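Local coordinates for ribonucleoside-diphosphate reductase, alpha chain (Actinobacillus ureae ATCC 25976, PDB 6DQX), which probably reduces ribonucleoside diphosphates to deoxyribonucleotides as the catalytic alpha subunit of a class Id ribonucleotide reductase, at residues T313-I324 / H337-L348. Residues are numbered along the deposited sequence; the frame is centred on the assembly and turned at random.
With EDO (1,2-ethanediol), chain F.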
loop_
_atom_site.group_PDB
_atom_site.type_symbol
_atom_site.label_atom_id
_atom_site.label_comp_id
_atom_site.label_asym_id
_atom_site.label_seq_id
_atom_site.Cartn_x
_atom_site.Cartn_y
_atom_site.Cartn_z
ATOM N N THR A 313 -23.619 6.922 28.147
ATOM C CA THR A 313 -22.277 7.499 28.265
ATOM C C THR A 313 -21.283 6.552 28.981
ATOM O O THR A 313 -20.155 6.305 28.488
ATOM C CB THR A 313 -22.344 8.870 28.961
ATOM O OG1 THR A 313 -23.250 9.715 28.229
ATOM C CG2 THR A 313 -20.964 9.505 29.063
ATOM N N TYR A 314 -21.731 6.008 30.118
ATOM C CA TYR A 314 -20.987 4.981 30.861
ATOM C C TYR A 314 -20.670 3.804 29.955
ATOM O O TYR A 314 -19.549 3.299 29.956
ATOM C CB TYR A 314 -21.783 4.479 32.053
ATOM C CG TYR A 314 -21.676 5.304 33.316
ATOM C CD1 TYR A 314 -21.838 6.686 33.305
ATOM C CD2 TYR A 314 -21.425 4.684 34.539
ATOM C CE1 TYR A 314 -21.766 7.427 34.482
ATOM C CE2 TYR A 314 -21.343 5.410 35.716
ATOM C CZ TYR A 314 -21.520 6.774 35.687
ATOM O OH TYR A 314 -21.462 7.475 36.865
ATOM N N PHE A 315 -21.648 3.417 29.132
ATOM C CA PHE A 315 -21.464 2.278 28.227
ATOM C C PHE A 315 -20.386 2.566 27.202
ATOM O O PHE A 315 -19.514 1.722 26.956
ATOM C CB PHE A 315 -22.775 1.905 27.526
ATOM C CG PHE A 315 -22.628 0.812 26.523
ATOM C CD1 PHE A 315 -22.386 -0.471 26.955
ATOM C CD2 PHE A 315 -22.744 1.065 25.146
ATOM C CE1 PHE A 315 -22.248 -1.504 26.045
ATOM C CE2 PHE A 315 -22.618 0.041 24.235
ATOM C CZ PHE A 315 -22.392 -1.251 24.687
ATOM N N LEU A 316 -20.441 3.748 26.596
ATOM C CA LEU A 316 -19.441 4.138 25.604
ATOM C C LEU A 316 -18.037 4.238 26.202
ATOM O O LEU A 316 -17.049 3.874 25.557
ATOM C CB LEU A 316 -19.855 5.428 24.916
ATOM C CG LEU A 316 -21.069 5.264 23.984
ATOM C CD1 LEU A 316 -21.374 6.573 23.311
ATOM C CD2 LEU A 316 -20.849 4.177 22.926
ATOM N N ASP A 317 -17.941 4.652 27.462
ATOM C CA ASP A 317 -16.633 4.651 28.103
ATOM C C ASP A 317 -16.068 3.242 28.269
ATOM O O ASP A 317 -14.888 3.045 28.051
ATOM C CB ASP A 317 -16.654 5.379 29.429
ATOM C CG ASP A 317 -15.271 5.721 29.916
ATOM O OD1 ASP A 317 -14.527 6.387 29.164
ATOM O OD2 ASP A 317 -14.911 5.340 31.055
ATOM N N VAL A 318 -16.890 2.261 28.632
ATOM C CA VAL A 318 -16.365 0.874 28.706
ATOM C C VAL A 318 -16.058 0.281 27.345
ATOM O O VAL A 318 -15.153 -0.539 27.223
ATOM C CB VAL A 318 -17.268 -0.096 29.498
ATOM C CG1 VAL A 318 -17.427 0.406 30.882
ATOM C CG2 VAL A 318 -18.628 -0.321 28.899
ATOM N N VAL A 319 -16.799 0.699 26.312
ATOM C CA VAL A 319 -16.456 0.358 24.949
ATOM C C VAL A 319 -15.056 0.855 24.579
ATOM O O VAL A 319 -14.240 0.096 24.037
ATOM C CB VAL A 319 -17.536 0.861 23.958
ATOM C CG1 VAL A 319 -17.064 0.718 22.516
ATOM C CG2 VAL A 319 -18.861 0.109 24.180
ATOM N N MET A 320 -14.733 2.105 24.917
ATOM C CA MET A 320 -13.383 2.610 24.693
ATOM C C MET A 320 -12.333 1.835 25.503
ATOM O O MET A 320 -11.245 1.563 24.994
ATOM C CB MET A 320 -13.296 4.113 25.028
ATOM C CG MET A 320 -12.063 4.831 24.478
ATOM S SD MET A 320 -11.777 4.758 22.688
ATOM C CE MET A 320 -13.460 4.648 22.044
ATOM N N SER A 321 -12.651 1.471 26.738
ATOM C CA SER A 321 -11.745 0.600 27.509
ATOM C C SER A 321 -11.462 -0.722 26.767
ATOM O O SER A 321 -10.308 -1.164 26.716
ATOM C CB SER A 321 -12.284 0.349 28.918
ATOM O OG SER A 321 -12.341 1.560 29.637
ATOM N N GLU A 322 -12.482 -1.300 26.127
ATOM C CA GLU A 322 -12.269 -2.485 25.285
ATOM C C GLU A 322 -11.348 -2.221 24.098
ATOM O O GLU A 322 -10.430 -3.030 23.822
ATOM C CB GLU A 322 -13.582 -3.089 24.774
ATOM C CG GLU A 322 -13.335 -4.300 23.887
ATOM C CD GLU A 322 -14.582 -5.014 23.484
ATOM O OE1 GLU A 322 -15.080 -5.792 24.308
ATOM O OE2 GLU A 322 -15.044 -4.803 22.341
ATOM N N PHE A 323 -11.598 -1.130 23.364
ATOM C CA PHE A 323 -10.710 -0.789 22.273
ATOM C C PHE A 323 -9.272 -0.674 22.785
ATOM O O PHE A 323 -8.346 -1.202 22.149
ATOM C CB PHE A 323 -11.112 0.483 21.513
ATOM C CG PHE A 323 -10.045 0.966 20.592
ATOM C CD1 PHE A 323 -9.886 0.385 19.328
ATOM C CD2 PHE A 323 -9.129 1.922 21.004
ATOM C CE1 PHE A 323 -8.850 0.783 18.500
ATOM C CE2 PHE A 323 -8.088 2.324 20.173
ATOM C CZ PHE A 323 -7.953 1.758 18.920
ATOM N N ILE A 324 -9.079 0.025 23.896
ATOM C CA ILE A 324 -7.731 0.209 24.450
ATOM C C ILE A 324 -7.114 -1.167 24.728
ATOM O O ILE A 324 -5.978 -1.404 24.308
ATOM C CB ILE A 324 -7.747 1.143 25.683
ATOM C CG1 ILE A 324 -8.047 2.587 25.240
ATOM C CG2 ILE A 324 -6.426 1.107 26.479
ATOM C CD1 ILE A 324 -8.647 3.446 26.331
ATOM N N HIS A 337 -4.129 3.449 19.596
ATOM C CA HIS A 337 -4.060 3.009 21.004
ATOM C C HIS A 337 -3.675 4.166 21.909
ATOM O O HIS A 337 -4.333 4.378 22.965
ATOM C CB HIS A 337 -3.066 1.858 21.149
ATOM C CG HIS A 337 -2.820 1.454 22.564
ATOM N ND1 HIS A 337 -3.663 0.616 23.239
ATOM C CD2 HIS A 337 -1.861 1.811 23.441
ATOM C CE1 HIS A 337 -3.224 0.456 24.475
ATOM N NE2 HIS A 337 -2.127 1.161 24.619
ATOM N N ARG A 338 -2.655 4.929 21.496
ATOM C CA ARG A 338 -2.185 6.098 22.216
ATOM C C ARG A 338 -3.314 7.138 22.343
ATOM O O ARG A 338 -3.611 7.632 23.442
ATOM C CB ARG A 338 -0.973 6.723 21.525
ATOM C CG ARG A 338 -0.459 7.969 22.217
ATOM C CD ARG A 338 0.852 8.423 21.630
ATOM N NE ARG A 338 1.216 9.750 22.099
ATOM C CZ ARG A 338 1.750 10.040 23.292
ATOM N NH1 ARG A 338 1.985 9.114 24.204
ATOM N NH2 ARG A 338 2.039 11.297 23.568
ATOM N N PHE A 339 -3.951 7.450 21.226
ATOM C CA PHE A 339 -5.049 8.410 21.255
ATOM C C PHE A 339 -6.149 8.023 22.203
ATOM O O PHE A 339 -6.561 8.837 23.038
ATOM C CB PHE A 339 -5.665 8.637 19.852
ATOM C CG PHE A 339 -6.777 9.651 19.864
ATOM C CD1 PHE A 339 -8.066 9.271 20.182
ATOM C CD2 PHE A 339 -6.513 10.982 19.583
ATOM C CE1 PHE A 339 -9.110 10.189 20.184
ATOM C CE2 PHE A 339 -7.535 11.926 19.609
ATOM C CZ PHE A 339 -8.827 11.529 19.913
ATOM N N ALA A 340 -6.654 6.805 22.069
ATOM C CA ALA A 340 -7.726 6.328 22.925
ATOM C C ALA A 340 -7.334 6.390 24.406
ATOM O O ALA A 340 -8.102 6.896 25.213
ATOM C CB ALA A 340 -8.141 4.924 22.584
ATOM N N THR A 341 -6.142 5.909 24.722
ATOM C CA THR A 341 -5.617 5.958 26.107
ATOM C C THR A 341 -5.616 7.387 26.694
ATOM O O THR A 341 -6.014 7.600 27.846
ATOM C CB THR A 341 -4.202 5.376 26.177
ATOM O OG1 THR A 341 -4.272 4.021 25.722
ATOM C CG2 THR A 341 -3.659 5.429 27.644
ATOM N N ARG A 342 -5.155 8.360 25.916
ATOM C CA ARG A 342 -4.978 9.698 26.432
ATOM C C ARG A 342 -6.215 10.592 26.390
ATOM O O ARG A 342 -6.328 11.506 27.207
ATOM C CB ARG A 342 -3.817 10.363 25.725
ATOM C CG ARG A 342 -2.539 9.566 25.879
ATOM C CD ARG A 342 -1.446 10.118 25.010
ATOM N NE ARG A 342 -0.845 11.336 25.518
ATOM C CZ ARG A 342 -0.786 12.521 24.904
ATOM N NH1 ARG A 342 -1.315 12.758 23.712
ATOM N NH2 ARG A 342 -0.145 13.499 25.510
ATOM N N HIS A 343 -7.115 10.345 25.426
ATOM C CA HIS A 343 -8.277 11.204 25.155
ATOM C C HIS A 343 -9.600 10.620 25.631
ATOM O O HIS A 343 -10.455 11.355 26.116
ATOM C CB HIS A 343 -8.421 11.447 23.635
ATOM C CG HIS A 343 -7.358 12.326 23.058
ATOM N ND1 HIS A 343 -6.066 11.906 22.798
ATOM C CD2 HIS A 343 -7.421 13.607 22.660
ATOM C CE1 HIS A 343 -5.380 12.919 22.283
ATOM N NE2 HIS A 343 -6.183 13.964 22.195
ATOM N N ARG A 344 -9.793 9.322 25.420
ATOM C CA ARG A 344 -11.062 8.652 25.660
ATOM C C ARG A 344 -12.250 9.379 24.998
ATOM O O ARG A 344 -13.315 9.542 25.598
ATOM C CB ARG A 344 -11.285 8.479 27.171
ATOM C CG ARG A 344 -10.168 7.742 27.891
ATOM C CD ARG A 344 -10.570 7.363 29.321
ATOM N NE ARG A 344 -11.559 6.294 29.260
ATOM C CZ ARG A 344 -11.292 4.987 29.170
ATOM N NH1 ARG A 344 -10.051 4.521 29.226
ATOM N NH2 ARG A 344 -12.285 4.120 29.056
ATOM N N ALA A 345 -12.062 9.849 23.762
ATOM C CA ALA A 345 -13.138 10.574 23.076
ATOM C C ALA A 345 -14.345 9.682 22.799
ATOM O O ALA A 345 -14.182 8.535 22.375
ATOM C CB ALA A 345 -12.631 11.182 21.778
ATOM N N LEU A 346 -15.552 10.190 23.098
ATOM C CA LEU A 346 -16.804 9.518 22.779
ATOM C C LEU A 346 -17.668 10.348 21.802
ATOM O O LEU A 346 -17.541 11.590 21.691
ATOM C CB LEU A 346 -17.634 9.252 24.044
ATOM C CG LEU A 346 -16.880 8.645 25.257
ATOM C CD1 LEU A 346 -17.830 8.517 26.437
ATOM C CD2 LEU A 346 -16.257 7.307 24.873
ATOM N N GLY A 347 -18.586 9.641 21.161
ATOM C CA GLY A 347 -19.468 10.216 20.154
ATOM C C GLY A 347 -20.900 9.730 20.317
ATOM O O GLY A 347 -21.399 8.983 19.486
ATOM N N LEU A 348 -21.558 10.145 21.393
ATOM C CA LEU A 348 -22.957 9.803 21.612
ATOM C C LEU A 348 -23.798 10.682 20.665
ATOM O O LEU A 348 -23.625 11.915 20.621
ATOM C CB LEU A 348 -23.347 10.058 23.067
ATOM C CG LEU A 348 -24.810 9.772 23.470
ATOM C CD1 LEU A 348 -24.851 9.245 24.904
ATOM C CD2 LEU A 348 -25.723 10.998 23.297
HETATM C C1 EDO F . -14.157 0.978 32.975
HETATM O O1 EDO F . -13.835 0.270 31.769
HETATM C C2 EDO F . -14.701 2.368 32.688
HETATM O O2 EDO F . -13.902 3.043 31.724
#
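Helix 308-327 packs here against helix 334-343 and the chain that leads from it into strand 347-351, a buried contact with a salt bridge at its middle. The bridge joins Arg344 to Asp317. Arg344 NE lies 3.0 Å from Asp317 OD1, on the syn side of the carboxylate, and the N-H points at it fairly straight (159°). The carboxylate oxygen sits in the guanidinium plane, yet the two flat groups are turned 69° apart. Arg344 NH2 adds a weak bond to OD1 and a short one, 2.6 Å, to Ser321 OG. A bend at chi3 turns the guanidinium in toward helix 308-327, where its edge meets Asp317 and Ser321. Asp317 OD2 forms a salt bridge with Arg407, and Asn408 hydrogen-bonds OD1. A bound ethanediol, probably from the crystallisation liquor, donates a hydrogen bond from O2 to OD2 and shares one with Ser321 OG through O1.

Both helices belong to a helical crossover between parallel neighbouring strands 288-296 and 347-351 of the barrel domain. Their axes run roughly antiparallel, at 144°, and approach to 9.4 Å. Arg344, with positive phi, is the first residue after helix 334-343. Strand 288-296 lies against helix 308-327 through Leu316 and Met320.

Between the helices, Ala340 CB fits among Met320 SD (3.6 Å), Ile324 CG1 and the edge of the Phe323 ring. Ile324 CD1 reaches Arg344 NH1 at 3.4 Å. Beyond helix 334-343, Leu346 lays both methyls on helix 308-327: CD2 is 3.6 Å from Leu316 O, and CD1 meets Leu316 CB. Leu316 CD1 touches Leu348 CB at 4.0 Å.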